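Local coordinates for protein NADPH-ferredoxin reductase FprA (Mycobacterium tuberculosis, PDB 1LQT) that transfers electrons between NADPH and ferredoxin through a bound FAD, and may supply electrons to P450 systems, at residues 4-9 with 99-104; 353-358 with 376-381. All coordinates share one frame; numbering follows the deposited sequence.

Contact 1. Residues 4-9 with 99-104. With FAD (flavin-adenine dinucleotide), chain H.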
loop_
_atom_site.group_PDB
_atom_site.type_symbol
_atom_site.label_atom_id
_atom_site.label_comp_id
_atom_site.label_asym_id
_atom_site.label_seq_id
_atom_site.Cartn_x
_atom_site.Cartn_y
_atom_site.Cartn_z
ATOM N N TYR A 4 -7.437 21.185 21.909
ATOM C CA TYR A 4 -6.130 20.696 21.519
ATOM C C TYR A 4 -6.062 20.723 20.000
ATOM O O TYR A 4 -7.063 20.466 19.331
ATOM C CB TYR A 4 -5.916 19.265 21.997
ATOM C CG TYR A 4 -5.736 19.142 23.494
ATOM C CD1 TYR A 4 -4.698 19.768 24.141
ATOM C CD2 TYR A 4 -6.578 18.358 24.247
ATOM C CE1 TYR A 4 -4.526 19.644 25.506
ATOM C CE2 TYR A 4 -6.379 18.204 25.620
ATOM C CZ TYR A 4 -5.351 18.865 26.233
ATOM O OH TYR A 4 -5.137 18.753 27.592
ATOM N N TYR A 5 -4.878 21.015 19.481
ATOM C CA TYR A 5 -4.627 21.067 18.049
ATOM C C TYR A 5 -3.725 19.892 17.729
ATOM O O TYR A 5 -2.592 19.794 18.222
ATOM C CB TYR A 5 -3.915 22.350 17.664
ATOM C CG TYR A 5 -4.765 23.555 17.864
ATOM C CD1 TYR A 5 -5.666 23.954 16.893
ATOM C CD2 TYR A 5 -4.705 24.279 19.033
ATOM C CE1 TYR A 5 -6.484 25.069 17.088
ATOM C CE2 TYR A 5 -5.516 25.400 19.228
ATOM C CZ TYR A 5 -6.395 25.762 18.258
ATOM O OH TYR A 5 -7.199 26.867 18.443
ATOM N N ILE A 6 -4.235 19.015 16.878
ATOM C CA ILE A 6 -3.485 17.830 16.464
ATOM C C ILE A 6 -3.264 17.878 14.966
ATOM O O ILE A 6 -4.182 18.105 14.206
ATOM C CB ILE A 6 -4.280 16.552 16.780
ATOM C CG1 ILE A 6 -4.891 16.578 18.191
ATOM C CG2 ILE A 6 -3.404 15.330 16.584
ATOM C CD1 ILE A 6 -3.940 16.664 19.306
ATOM N N ALA A 7 -2.020 17.643 14.570
ATOM C CA ALA A 7 -1.695 17.489 13.152
ATOM C C ALA A 7 -1.551 16.013 12.881
ATOM O O ALA A 7 -0.949 15.283 13.664
ATOM C CB ALA A 7 -0.392 18.166 12.803
ATOM N N ILE A 8 -2.083 15.591 11.735
ATOM C CA ILE A 8 -1.926 14.211 11.263
ATOM C C ILE A 8 -1.255 14.311 9.916
ATOM O O ILE A 8 -1.719 15.039 9.039
ATOM C CB ILE A 8 -3.268 13.474 11.182
ATOM C CG1 ILE A 8 -3.952 13.423 12.542
ATOM C CG2 ILE A 8 -3.043 12.079 10.628
ATOM C CD1 ILE A 8 -5.309 12.818 12.494
ATOM N N VAL A 9 -0.146 13.591 9.753
ATOM C CA VAL A 9 0.649 13.607 8.532
ATOM C C VAL A 9 0.322 12.340 7.776
ATOM O O VAL A 9 0.645 11.237 8.199
ATOM C CB VAL A 9 2.145 13.724 8.842
ATOM C CG1 VAL A 9 2.931 13.736 7.555
ATOM C CG2 VAL A 9 2.393 14.991 9.684
ATOM N N ALA A 99 0.071 17.903 19.530
ATOM C CA ALA A 99 0.657 16.610 19.189
ATOM C C ALA A 99 0.567 16.440 17.688
ATOM O O ALA A 99 -0.261 17.057 17.029
ATOM C CB ALA A 99 -0.057 15.505 19.890
ATOM N N VAL A 100 1.446 15.571 17.170
ATOM C CA VAL A 100 1.526 15.292 15.753
ATOM C C VAL A 100 1.535 13.780 15.608
ATOM O O VAL A 100 2.292 13.092 16.268
ATOM C CB VAL A 100 2.794 15.883 15.126
ATOM C CG1 VAL A 100 2.769 15.721 13.616
ATOM C CG2 VAL A 100 2.981 17.379 15.508
ATOM N N ILE A 101 0.681 13.284 14.716
ATOM C CA ILE A 101 0.602 11.853 14.416
ATOM C C ILE A 101 1.107 11.624 13.002
ATOM O O ILE A 101 0.560 12.174 12.051
ATOM C CB ILE A 101 -0.819 11.334 14.536
ATOM C CG1 ILE A 101 -1.426 11.615 15.920
ATOM C CG2 ILE A 101 -0.852 9.867 14.226
ATOM C CD1 ILE A 101 -2.845 11.216 16.033
ATOM N N TYR A 102 2.159 10.815 12.873
ATOM C CA TYR A 102 2.685 10.415 11.581
ATOM C C TYR A 102 1.995 9.139 11.135
ATOM O O TYR A 102 2.098 8.106 11.781
ATOM C CB TYR A 102 4.217 10.257 11.659
ATOM C CG TYR A 102 4.833 11.616 11.750
ATOM C CD1 TYR A 102 4.977 12.260 12.968
ATOM C CD2 TYR A 102 5.200 12.321 10.614
ATOM C CE1 TYR A 102 5.418 13.554 13.041
ATOM C CE2 TYR A 102 5.661 13.612 10.682
ATOM C CZ TYR A 102 5.751 14.233 11.891
ATOM O OH TYR A 102 6.165 15.539 11.918
ATOM N N ALA A 103 1.327 9.234 9.984
ATOM C CA ALA A 103 0.525 8.183 9.393
ATOM C C ALA A 103 0.941 8.045 7.928
ATOM O O ALA A 103 0.113 7.985 7.018
ATOM C CB ALA A 103 -0.959 8.514 9.534
ATOM N N VAL A 104 2.256 7.981 7.706
ATOM C CA VAL A 104 2.820 8.143 6.384
ATOM C C VAL A 104 2.929 6.849 5.591
ATOM O O VAL A 104 3.335 6.855 4.430
ATOM C CB VAL A 104 4.213 8.806 6.456
ATOM C CG1 VAL A 104 4.112 10.250 6.899
ATOM C CG2 VAL A 104 5.205 7.994 7.323
HETATM P PA FAD H . -1.278 4.553 3.530
HETATM O O1A FAD H . -0.109 4.231 2.689
HETATM O O2A FAD H . -2.632 4.100 3.126
HETATM O O5B FAD H . -1.364 6.141 3.700
HETATM C C5B FAD H . -0.171 6.904 3.915
HETATM C C4B FAD H . -0.478 8.324 3.456
HETATM O O4B FAD H . 0.581 9.154 3.929
HETATM C C3B FAD H . -0.531 8.491 1.933
HETATM O O3B FAD H . -1.668 9.211 1.514
HETATM C C2B FAD H . 0.760 9.205 1.632
HETATM O O2B FAD H . 0.781 9.962 0.444
HETATM C C1B FAD H . 0.946 10.051 2.898
HETATM N N9A FAD H . 2.312 10.493 3.143
HETATM C C8A FAD H . 3.436 9.712 3.109
HETATM N N7A FAD H . 4.532 10.404 3.394
HETATM C C5A FAD H . 4.092 11.700 3.586
HETATM C C6A FAD H . 4.782 12.874 3.896
HETATM N N6A FAD H . 6.087 12.930 4.116
HETATM N N1A FAD H . 4.038 14.006 4.030
HETATM C C2A FAD H . 2.689 13.949 3.865
HETATM N N3A FAD H . 1.967 12.860 3.573
HETATM C C4A FAD H . 2.714 11.759 3.443
HETATM N N1 FAD H . -6.343 -3.685 2.338
HETATM C C2 FAD H . -7.621 -4.152 2.254
HETATM O O2 FAD H . -8.335 -4.208 3.237
HETATM N N3 FAD H . -8.092 -4.592 1.027
HETATM C C4 FAD H . -7.385 -4.511 -0.136
HETATM O O4 FAD H . -7.884 -4.890 -1.220
HETATM C C4X FAD H . -6.092 -3.982 -0.052
HETATM N N5 FAD H . -5.320 -3.843 -1.184
HETATM C C5X FAD H . -4.041 -3.361 -1.079
HETATM C C6 FAD H . -3.256 -3.248 -2.201
HETATM C C7 FAD H . -1.936 -2.839 -2.138
HETATM C C7M FAD H . -1.120 -2.713 -3.395
HETATM C C8 FAD H . -1.407 -2.500 -0.887
HETATM C C8M FAD H . 0.029 -2.072 -0.754
HETATM C C9 FAD H . -2.196 -2.586 0.258
HETATM C C9A FAD H . -3.514 -3.015 0.182
HETATM N N10 FAD H . -4.317 -3.131 1.322
HETATM C C10 FAD H . -5.606 -3.588 1.206
HETATM C "C1'" FAD H . -3.830 -2.724 2.672
HETATM C "C2'" FAD H . -4.102 -1.245 2.940
HETATM O "O2'" FAD H . -3.710 -0.513 1.806
HETATM C "C3'" FAD H . -3.302 -0.787 4.175
HETATM O "O3'" FAD H . -3.714 -1.500 5.337
HETATM C "C4'" FAD H . -3.496 0.676 4.573
HETATM O "O4'" FAD H . -3.678 1.509 3.432
HETATM C "C5'" FAD H . -2.303 1.169 5.393
HETATM O "O5'" FAD H . -2.693 2.460 5.879
HETATM P P FAD H . -1.679 3.602 6.313
HETATM O O1P FAD H . -2.558 4.708 6.755
HETATM O O2P FAD H . -0.628 3.124 7.261
HETATM O O3P FAD H . -0.881 4.004 5.002
#
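V9 and Y102 lie side by side where two parallel strands, 4-9 and 99-102, meet the adenine of FAD, at the C-terminal edge of a Rossmann-type dinucleotide-binding sheet. The two strand axes approach to 4.7 Å, and the register pairs I6 with A99 through to V9 with Y102. Four backbone hydrogen bonds join the strands, two of them I101 N to A7 O and V9 N to I101 O. A7 N to A99 O is the longest at 3.1 Å. A103 N to V9 O, at 2.8 Å, is the most bent, with 147° at the hydrogen, as the chain leaves the strand.

Packing is closest at this C-terminal end. V9 holds CG1 anti to its backbone N (chi1 180°), which sets that methyl against the adenine, V9 CG1 lying 3.7 Å from FAD C2A, while V9 CG2 lies obliquely to the Y102 ring, 3.7 Å from Y102 CE2. L93 of helix 90-96 covers this face, which V9 shares with A7 and V100. On the other face, I6, I8, A99 and I101 are buried beneath helices 13-28 and 370-391, and the carbons meet across the strands at longer range: I6 CG2 stands 4.2 Å from I101 CD1. The N-terminal end is looser still. Y4 and Y5 are partly exposed, the end of the Y5 side chain leads away from 99-104, and its ring meets that of H402 instead.

Beyond the last bridge the chain turns onto the cofactor. A103 O approaches the ribose carbon C5B of FAD, and V104 CG1 is 3.5 Å from FAD N7A.

Contact 2. Residues 353-358 with 376-381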
loop_
_atom_site.group_PDB
_atom_site.type_symbol
_atom_site.label_atom_id
_atom_site.label_comp_id
_atom_site.label_asym_id
_atom_site.label_seq_id
_atom_site.Cartn_x
_atom_site.Cartn_y
_atom_site.Cartn_z
ATOM N N ASN A 353 5.590 14.390 22.140
ATOM C CA ASN A 353 4.298 14.746 21.545
ATOM C C ASN A 353 4.127 14.331 20.079
ATOM O O ASN A 353 3.224 14.824 19.427
ATOM C CB ASN A 353 3.988 16.245 21.702
ATOM C CG ASN A 353 4.789 17.097 20.815
ATOM O OD1 ASN A 353 5.918 16.722 20.456
ATOM N ND2 ASN A 353 4.246 18.279 20.429
ATOM N N GLU A 354 4.983 13.431 19.594
ATOM C CA GLU A 354 4.869 12.920 18.230
ATOM C C GLU A 354 4.605 11.427 18.316
ATOM O O GLU A 354 5.208 10.725 19.119
ATOM C CB GLU A 354 6.127 13.230 17.446
ATOM C CG GLU A 354 6.435 14.715 17.356
ATOM C CD GLU A 354 7.878 14.978 16.994
ATOM O OE1 GLU A 354 8.762 14.606 17.796
ATOM O OE2 GLU A 354 8.156 15.538 15.921
ATOM N N TYR A 355 3.756 10.949 17.404
ATOM C CA TYR A 355 3.213 9.622 17.438
ATOM C C TYR A 355 3.227 9.038 16.045
ATOM O O TYR A 355 3.401 9.748 15.056
ATOM C CB TYR A 355 1.768 9.658 17.981
ATOM C CG TYR A 355 1.715 10.175 19.399
ATOM C CD1 TYR A 355 1.709 11.536 19.667
ATOM C CD2 TYR A 355 1.704 9.290 20.466
ATOM C CE1 TYR A 355 1.720 12.004 20.966
ATOM C CE2 TYR A 355 1.736 9.763 21.775
ATOM C CZ TYR A 355 1.738 11.115 22.013
ATOM O OH TYR A 355 1.764 11.577 23.313
ATOM N N VAL A 356 2.990 7.743 15.972
ATOM C CA VAL A 356 2.840 7.023 14.721
ATOM C C VAL A 356 1.639 6.098 14.789
ATOM O O VAL A 356 1.294 5.580 15.840
ATOM C CB VAL A 356 4.102 6.202 14.364
ATOM C CG1 VAL A 356 5.187 7.101 13.824
ATOM C CG2 VAL A 356 4.611 5.376 15.539
ATOM N N VAL A 357 1.019 5.883 13.629
ATOM C CA VAL A 357 -0.034 4.913 13.423
ATOM C C VAL A 357 0.192 4.261 12.069
ATOM O O VAL A 357 0.867 4.803 11.210
ATOM C CB VAL A 357 -1.462 5.537 13.471
ATOM C CG1 VAL A 357 -1.750 6.079 14.885
ATOM C CG2 VAL A 357 -1.592 6.618 12.429
ATOM N N GLY A 358 -0.435 3.116 11.876
ATOM C CA GLY A 358 -0.456 2.484 10.570
ATOM C C GLY A 358 0.825 1.758 10.241
ATOM O O GLY A 358 1.607 1.365 11.105
ATOM N N GLN A 376 -6.495 3.686 17.414
ATOM C CA GLN A 376 -7.183 3.956 18.670
ATOM C C GLN A 376 -6.210 3.865 19.840
ATOM O O GLN A 376 -6.226 4.693 20.731
ATOM C CB GLN A 376 -8.315 2.961 18.867
ATOM C CG GLN A 376 -9.118 3.206 20.133
ATOM C CD GLN A 376 -9.895 4.505 20.065
ATOM O OE1 GLN A 376 -10.717 4.674 19.166
ATOM N NE2 GLN A 376 -9.650 5.427 20.997
ATOM N N ASP A 377 -5.358 2.844 19.795
ATOM C CA ASP A 377 -4.362 2.651 20.832
ATOM C C ASP A 377 -3.401 3.817 20.909
ATOM O O ASP A 377 -3.113 4.327 22.010
ATOM C CB ASP A 377 -3.619 1.334 20.611
ATOM C CG ASP A 377 -4.477 0.125 20.924
ATOM O OD1 ASP A 377 -5.505 0.252 21.616
ATOM O OD2 ASP A 377 -4.187 -0.994 20.499
ATOM N N THR A 378 -2.895 4.237 19.759
ATOM C CA THR A 378 -2.016 5.391 19.733
ATOM C C THR A 378 -2.733 6.643 20.303
ATOM O O THR A 378 -2.147 7.407 21.093
ATOM C CB THR A 378 -1.528 5.693 18.303
ATOM O OG1 THR A 378 -0.598 4.706 17.851
ATOM C CG2 THR A 378 -0.764 6.961 18.305
ATOM N N VAL A 379 -3.966 6.857 19.859
ATOM C CA VAL A 379 -4.709 8.047 20.280
ATOM C C VAL A 379 -4.984 8.048 21.773
ATOM O O VAL A 379 -4.853 9.072 22.422
ATOM C CB VAL A 379 -5.992 8.209 19.440
ATOM C CG1 VAL A 379 -6.933 9.184 20.083
ATOM C CG2 VAL A 379 -5.634 8.643 18.013
ATOM N N ASP A 380 -5.266 6.871 22.334
ATOM C CA ASP A 380 -5.473 6.800 23.765
ATOM C C ASP A 380 -4.209 7.261 24.495
ATOM O O ASP A 380 -4.266 8.012 25.464
ATOM C CB ASP A 380 -5.778 5.381 24.195
ATOM C CG ASP A 380 -7.162 4.899 23.798
ATOM O OD1 ASP A 380 -8.051 5.694 23.432
ATOM O OD2 ASP A 380 -7.436 3.674 23.883
ATOM N N THR A 381 -3.054 6.775 24.060
ATOM C CA THR A 381 -1.778 7.195 24.658
ATOM C C THR A 381 -1.555 8.701 24.537
ATOM O O THR A 381 -1.176 9.373 25.498
ATOM C CB THR A 381 -0.607 6.463 23.966
ATOM O OG1 THR A 381 -0.750 5.047 24.103
ATOM C CG2 THR A 381 0.715 6.824 24.601
#
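T378 reaches from its helix to the strand end at V356 and V357, and a single hydrogen bond spans the gap: T378 OG1 donates to V356 O over 2.9 Å. The hydroxyl arrives 16° out of the carbonyl plane. It is set there by a chi1 of -71°, which places OG1 beside the backbone N and leaves methyl CG2 anti to that nitrogen, against Y355 CB. K361 NZ also hydrogen-bonds to OG1, so this buried hydroxyl has two polar partners.

Apolar contacts flank that bond. V357 CG1 presses on T378 CB at 3.4 Å, tighter than normal carbon contact. The T378 methyl CG2 lies alongside Y355 CB, 3.7 Å away, the two side chains running in opposite senses; farther along the ring, T381 CG2 sits at the edge, 4.2 Å from Y355 CE2. The helical segment 376-381 runs nearly antiparallel to strand 354-356 (164°), the outermost strand of the FAD-binding Rossmann-type sheet, and lies against one of its faces. V357 also packs on A103 and on S14, an FAD-binding residue by similarity, and G358 after it lines the FAD pocket.

Polar ends turn elsewhere. Y355 OH bonds to N385, and T381 OG1 has G345 O as a partner.

Both contacts belong to one sheet, in which strand 99-102 of contact 1 is also the neighbour of strand 354-356 of contact 2. The two are joined by probable backbone hydrogen bonds, Y102 N to Y355 O at 2.7 Å and V100 O to Y355 N at 2.8 Å, and by A103 CB packing on V357 CG2. Contact 1 lies inside the sheet, almost wholly buried, and rests on repeated main-chain bonds. Contact 2 is sheet against helix at the outermost strand: its touching residues are mostly buried, with T381 partly exposed, and the hydroxyl of T378 makes the hydrogen bond between strand end and helix. Helix 370-391 serves both, through L382 on A99 and I101 in contact 1.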